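Local coordinates for protein PTHB1 (Homo sapiens, PDB 4YD8) that forms part of the BBSome, a coat complex thought to sort specific membrane proteins to primary cilia and required for ciliogenesis, at residues Tyr52-Ser57 / Glu70-Glu75; Glu247-Ile252 / Val264-Glu269. All blocks are in the same frame, centred on the assembly; numbering follows the deposited sequence. Where two conformers were deposited one is given.

Contact 1 of 2, residues Tyr52-Ser57 / Glu70-Glu75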
loop_
_atom_site.group_PDB
_atom_site.type_symbol
_atom_site.label_atom_id
_atom_site.label_comp_id
_atom_site.label_asym_id
_atom_site.label_seq_id
_atom_site.Cartn_x
_atom_site.Cartn_y
_atom_site.Cartn_z
ATOM N N TYR A 52 0.728 -1.025 17.941
ATOM C CA TYR A 52 1.687 0.085 17.829
ATOM C C TYR A 52 1.733 0.741 16.450
ATOM O O TYR A 52 1.748 0.064 15.429
ATOM C CB TYR A 52 3.104 -0.392 18.185
ATOM C CG TYR A 52 3.271 -0.655 19.660
ATOM C CD1 TYR A 52 3.592 0.375 20.536
ATOM C CD2 TYR A 52 3.088 -1.933 20.182
ATOM C CE1 TYR A 52 3.729 0.140 21.901
ATOM C CE2 TYR A 52 3.222 -2.177 21.539
ATOM C CZ TYR A 52 3.543 -1.136 22.391
ATOM O OH TYR A 52 3.685 -1.381 23.736
ATOM N N LEU A 53 1.779 2.069 16.444
ATOM C CA LEU A 53 2.008 2.851 15.235
ATOM C C LEU A 53 3.386 3.499 15.354
ATOM O O LEU A 53 3.673 4.163 16.353
ATOM C CB LEU A 53 0.908 3.915 15.055
ATOM C CG LEU A 53 0.771 4.706 13.735
ATOM C CD1 LEU A 53 1.919 5.689 13.490
ATOM C CD2 LEU A 53 0.640 3.776 12.549
ATOM N N ARG A 54 4.232 3.306 14.347
ATOM C CA ARG A 54 5.584 3.868 14.371
ATOM C C ARG A 54 5.860 4.664 13.097
ATOM O O ARG A 54 5.448 4.269 12.017
ATOM C CB ARG A 54 6.635 2.750 14.540
ATOM C CG ARG A 54 6.504 1.996 15.869
ATOM C CD ARG A 54 7.406 0.758 15.940
ATOM N NE ARG A 54 7.315 0.100 17.246
ATOM C CZ ARG A 54 6.653 -1.033 17.477
ATOM N NH1 ARG A 54 5.999 -1.643 16.497
ATOM N NH2 ARG A 54 6.635 -1.559 18.696
ATOM N N ILE A 55 6.570 5.777 13.235
ATOM C CA ILE A 55 6.971 6.579 12.086
ATOM C C ILE A 55 8.484 6.798 12.129
ATOM O O ILE A 55 9.019 7.234 13.153
ATOM C CB ILE A 55 6.266 7.950 12.066
ATOM C CG1 ILE A 55 4.736 7.782 12.118
ATOM C CG2 ILE A 55 6.689 8.752 10.822
ATOM C CD1 ILE A 55 3.989 9.139 12.138
ATOM N N PHE A 56 9.161 6.480 11.032
ATOM C CA PHE A 56 10.625 6.593 10.949
ATOM C C PHE A 56 11.068 7.551 9.856
ATOM O O PHE A 56 10.444 7.654 8.801
ATOM C CB PHE A 56 11.302 5.241 10.652
ATOM C CG PHE A 56 11.083 4.184 11.698
ATOM C CD1 PHE A 56 9.972 3.356 11.640
ATOM C CD2 PHE A 56 12.008 4.003 12.728
ATOM C CE1 PHE A 56 9.776 2.369 12.594
ATOM C CE2 PHE A 56 11.819 3.016 13.686
ATOM C CZ PHE A 56 10.689 2.199 13.619
ATOM N N SER A 57 12.197 8.200 10.103
ATOM C CA SER A 57 12.929 8.912 9.063
ATOM C C SER A 57 14.368 8.412 9.134
ATOM O O SER A 57 15.187 8.977 9.830
ATOM C CB SER A 57 12.839 10.430 9.267
ATOM O OG SER A 57 13.404 11.122 8.170
ATOM N N GLU A 70 17.205 10.674 16.550
ATOM C CA GLU A 70 16.717 9.312 16.404
ATOM C C GLU A 70 16.034 9.111 15.060
ATOM O O GLU A 70 15.452 10.040 14.503
ATOM C CB GLU A 70 15.745 8.967 17.538
ATOM C CG GLU A 70 16.407 8.833 18.906
ATOM C CD GLU A 70 17.471 7.752 18.928
ATOM O OE1 GLU A 70 17.120 6.564 18.761
ATOM O OE2 GLU A 70 18.659 8.090 19.107
ATOM N N ASP A 71 16.116 7.892 14.546
ATOM C CA ASP A 71 15.429 7.497 13.320
ATOM C C ASP A 71 13.929 7.426 13.598
ATOM O O ASP A 71 13.103 7.648 12.721
ATOM C CB ASP A 71 15.919 6.130 12.816
ATOM C CG ASP A 71 17.405 6.113 12.431
ATOM O OD1 ASP A 71 17.810 6.816 11.480
ATOM O OD2 ASP A 71 18.166 5.356 13.074
ATOM N N LEU A 72 13.592 7.077 14.831
ATOM C CA LEU A 72 12.192 6.928 15.217
ATOM C C LEU A 72 11.607 8.295 15.562
ATOM O O LEU A 72 12.003 8.914 16.545
ATOM C CB LEU A 72 12.057 5.970 16.405
ATOM C CG LEU A 72 10.638 5.737 16.921
ATOM C CD1 LEU A 72 9.842 4.926 15.912
ATOM C CD2 LEU A 72 10.688 5.038 18.272
ATOM N N LEU A 73 10.672 8.766 14.748
ATOM C CA LEU A 73 10.054 10.066 14.990
ATOM C C LEU A 73 8.928 9.958 16.003
ATOM O O LEU A 73 8.703 10.865 16.787
ATOM C CB LEU A 73 9.512 10.653 13.693
ATOM C CG LEU A 73 10.528 10.895 12.576
ATOM C CD1 LEU A 73 9.835 11.552 11.398
ATOM C CD2 LEU A 73 11.699 11.736 13.065
ATOM N N LEU A 74 8.219 8.837 15.969
ATOM C CA LEU A 74 7.047 8.689 16.800
ATOM C C LEU A 74 6.701 7.229 16.976
ATOM O O LEU A 74 6.768 6.446 16.030
ATOM C CB LEU A 74 5.860 9.434 16.190
ATOM C CG LEU A 74 4.525 9.356 16.947
ATOM C CD1 LEU A 74 3.917 10.733 17.060
ATOM C CD2 LEU A 74 3.556 8.430 16.244
ATOM N N GLU A 75 6.328 6.881 18.198
ATOM C CA GLU A 75 5.780 5.574 18.493
ATOM C C GLU A 75 4.604 5.785 19.430
ATOM O O GLU A 75 4.744 6.457 20.441
ATOM C CB GLU A 75 6.837 4.667 19.134
ATOM C CG GLU A 75 6.297 3.314 19.577
ATOM C CD GLU A 75 7.355 2.453 20.239
ATOM O OE1 GLU A 75 8.119 1.773 19.518
ATOM O OE2 GLU A 75 7.417 2.459 21.485
HETATM O O HOH W 1 8.557 -0.716 20.995
HETATM O O HOH W 2 15.357 11.417 12.141
#
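Arg54 and Glu75 run side by side on one face of the sheet and meet in a salt bridge. At Arg54 the CB sits 4.1 Å from Leu72 CD1. The next carbon, CG, lies anti to the carbonyl carbon (chi1 -63°), and from there the chain runs extended along Glu75. Arg54 CG packs 3.9 Å from Glu75 CG. Arg54 CD is 3.8 Å from Glu75 OE1. Arg54 NE then donates to Glu75 OE1 at 2.9 Å, with an angle of 159° at the hydrogen. The oxygen lies near the guanidinium plane but is met from above its own carboxylate plane, and the two planes stand 82° apart. A water also joins Arg54 NH2 to Glu75 OE1. NH2 has a second anionic partner, Glu22, and Tyr52 CB lies over one guanidinium face. A leucine in place of Arg54 would probably leave Glu75 and Glu22 without this cationic partner.

The two segments belong to the third and fourth strands of a four-stranded propeller blade. They are antiparallel, with a classic beta bulge: Leu73 and Leu74 both face Ile55. Leu73 N bonds Ile55 O at 2.8 Å, while the bond from Leu74 N is weak. Beyond the bulge, Ser57 N donates to Asp71 O at 2.8 Å. Leu72 CD1 lies over one face of the Phe56 ring in a CH-pi contact, 3.8 Å from the centroid. Trp14 meets the same ring edge-to-face.

Contact 2 of 2, residues Glu247-Ile252 / Val264-Glu269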
loop_
_atom_site.group_PDB
_atom_site.type_symbol
_atom_site.label_atom_id
_atom_site.label_comp_id
_atom_site.label_asym_id
_atom_site.label_seq_id
_atom_site.Cartn_x
_atom_site.Cartn_y
_atom_site.Cartn_z
ATOM N N GLU A 247 -7.402 -18.143 -10.430
ATOM C CA GLU A 247 -6.605 -18.348 -9.222
ATOM C C GLU A 247 -6.959 -17.286 -8.206
ATOM O O GLU A 247 -7.560 -16.275 -8.561
ATOM C CB GLU A 247 -5.098 -18.284 -9.541
ATOM C CG GLU A 247 -4.651 -16.910 -10.004
ATOM C CD GLU A 247 -3.256 -16.939 -10.608
ATOM O OE1 GLU A 247 -3.091 -17.496 -11.722
ATOM O OE2 GLU A 247 -2.321 -16.433 -9.952
ATOM N N GLN A 248 -6.567 -17.492 -6.953
ATOM C CA GLN A 248 -6.797 -16.486 -5.919
ATOM C C GLN A 248 -5.815 -15.327 -6.079
ATOM O O GLN A 248 -4.651 -15.530 -6.445
ATOM C CB GLN A 248 -6.676 -17.096 -4.518
ATOM C CG GLN A 248 -7.664 -18.226 -4.236
ATOM C CD GLN A 248 -9.124 -17.772 -4.248
ATOM O OE1 GLN A 248 -9.459 -16.670 -3.797
ATOM N NE2 GLN A 248 -10.002 -18.636 -4.744
ATOM N N ALA A 249 -6.290 -14.113 -5.821
ATOM C CA ALA A 249 -5.422 -12.929 -5.856
ATOM C C ALA A 249 -4.845 -12.592 -4.486
ATOM O O ALA A 249 -5.538 -12.676 -3.471
ATOM C CB ALA A 249 -6.187 -11.733 -6.397
ATOM N N LEU A 250 -3.574 -12.201 -4.473
ATOM C CA LEU A 250 -2.923 -11.714 -3.258
ATOM C C LEU A 250 -3.088 -10.204 -3.084
ATOM O O LEU A 250 -3.244 -9.705 -1.966
ATOM C CB LEU A 250 -1.430 -12.064 -3.280
ATOM C CG LEU A 250 -1.052 -13.545 -3.199
ATOM C CD1 LEU A 250 0.457 -13.721 -3.303
ATOM C CD2 LEU A 250 -1.570 -14.155 -1.906
ATOM N N ASP A 251 -3.036 -9.475 -4.191
ATOM C CA ASP A 251 -3.034 -8.025 -4.120
ATOM C C ASP A 251 -3.461 -7.435 -5.457
ATOM O O ASP A 251 -3.377 -8.102 -6.497
ATOM C CB ASP A 251 -1.623 -7.522 -3.723
ATOM C CG ASP A 251 -1.634 -6.114 -3.144
ATOM O OD1 ASP A 251 -2.738 -5.578 -2.912
ATOM O OD2 ASP A 251 -0.533 -5.553 -2.890
ATOM N N ILE A 252 -3.933 -6.191 -5.411
ATOM C CA ILE A 252 -4.196 -5.383 -6.600
ATOM C C ILE A 252 -3.535 -4.031 -6.412
ATOM O O ILE A 252 -3.577 -3.471 -5.321
ATOM C CB ILE A 252 -5.695 -5.130 -6.844
ATOM C CG1 ILE A 252 -6.469 -6.421 -6.975
ATOM C CG2 ILE A 252 -5.916 -4.269 -8.097
ATOM C CD1 ILE A 252 -7.959 -6.184 -6.751
ATOM N N VAL A 264 -4.273 -1.870 -14.301
ATOM C CA VAL A 264 -4.673 -2.626 -13.129
ATOM C C VAL A 264 -3.735 -3.807 -12.942
ATOM O O VAL A 264 -3.753 -4.734 -13.741
ATOM C CB VAL A 264 -6.111 -3.157 -13.267
ATOM C CG1 VAL A 264 -6.486 -3.959 -12.043
ATOM C CG2 VAL A 264 -7.080 -2.001 -13.497
ATOM N N PHE A 265 -2.895 -3.788 -11.917
ATOM C CA PHE A 265 -2.011 -4.940 -11.728
ATOM C C PHE A 265 -2.591 -5.869 -10.686
ATOM O O PHE A 265 -3.058 -5.411 -9.637
ATOM C CB PHE A 265 -0.611 -4.491 -11.333
ATOM C CG PHE A 265 0.151 -3.886 -12.463
ATOM C CD1 PHE A 265 -0.034 -2.559 -12.807
ATOM C CD2 PHE A 265 1.026 -4.654 -13.203
ATOM C CE1 PHE A 265 0.676 -2.006 -13.868
ATOM C CE2 PHE A 265 1.736 -4.102 -14.244
ATOM C CZ PHE A 265 1.543 -2.790 -14.582
ATOM N N VAL A 266 -2.582 -7.170 -10.992
ATOM C CA VAL A 266 -3.054 -8.178 -10.057
ATOM C C VAL A 266 -1.956 -9.191 -9.769
ATOM O O VAL A 266 -1.365 -9.781 -10.683
ATOM C CB VAL A 266 -4.307 -8.909 -10.581
ATOM C CG1 VAL A 266 -4.803 -9.908 -9.525
ATOM C CG2 VAL A 266 -5.398 -7.884 -10.900
ATOM N N LEU A 267 -1.650 -9.346 -8.487
ATOM C CA LEU A 267 -0.731 -10.384 -8.049
ATOM C C LEU A 267 -1.512 -11.630 -7.662
ATOM O O LEU A 267 -2.153 -11.649 -6.617
ATOM C CB LEU A 267 0.098 -9.924 -6.856
ATOM C CG LEU A 267 1.162 -10.943 -6.407
ATOM C CD1 LEU A 267 2.222 -11.133 -7.511
ATOM C CD2 LEU A 267 1.822 -10.509 -5.090
ATOM N N GLY A 268 -1.448 -12.664 -8.494
ATOM C CA GLY A 268 -2.113 -13.918 -8.187
ATOM C C GLY A 268 -1.159 -14.867 -7.489
ATOM O O GLY A 268 0.033 -14.584 -7.368
ATOM N N GLU A 269 -1.671 -15.996 -7.022
ATOM C CA GLU A 269 -0.834 -17.009 -6.392
ATOM C C GLU A 269 0.111 -17.658 -7.397
ATOM O O GLU A 269 1.164 -18.170 -7.027
ATOM C CB GLU A 269 -1.701 -18.088 -5.723
ATOM C CG GLU A 269 -2.491 -17.598 -4.518
ATOM C CD GLU A 269 -3.271 -18.710 -3.834
ATOM O OE1 GLU A 269 -3.536 -19.747 -4.480
ATOM O OE2 GLU A 269 -3.616 -18.551 -2.647
#
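Ile252, Val264, Val266 and Ala249 form the apolar centre of this contact. Ile252 and Val264 lie alongside each other and point the same way, with Ile252 CG2 4.0 Å from Val264 CG1. With Ile252 CG1 beside the backbone N (chi1 -58°), CG2 is the branch turned to Val264. Val266 CG1 comes within 3.9 Å of Ala249 CB. Val200, of strand 196-200, touches both Ala249 and Ile252 and packs the neighbouring blade against this group. Leu267 points to the other face of the sheet, where its CD2 meets Leu250 CD1 at 3.9 Å in one of the two Leu250 conformers.

The backbone bonds come next. Leu267 O accepts from Leu250 N at a short 2.6 Å and weakly from Asp251 N. Leu267 N returns a bond to Asp251 O at 2.9 Å. Past them, Glu269 N donates to Gln248 O at 3.1 Å.

At the polar edge, Glu247 OE2 approaches Gly268 CA to 3.1 Å, a place that a side chain on Gly268 would occupy. The carboxylate is held by two residues that follow Glu269: Arg270 N bonds OE2 and Asn271 ND2 bonds OE1. It thus joins the chain ahead of strand 249-255 to the turn after strand 263-268 and to the start of strand 271-275. Leu250 and Asp251 both face Leu267, a classic beta bulge in the hairpin of a propeller blade's two inner strands.

Both contacts lie in the seven-bladed beta-propeller that forms the N-terminal part of PTHB1, but in different blades. Contact 1 comes first along the chain and closes before contact 2 opens. It pairs strands 52-56 and 72-77, the last two of the sheet that starts at 29-32. Contact 2 pairs strands 249-255 and 263-268, the first two of the sheet that ends at 281-286. Their centres are 31 Å apart, on opposite sides of the chain's centre, and the nearest atoms are about 18 Å apart. They share no strand or sheet. One pairs the two outer strands of its blade, the other the two inner strands, so each holds together part of a separate blade of the ring.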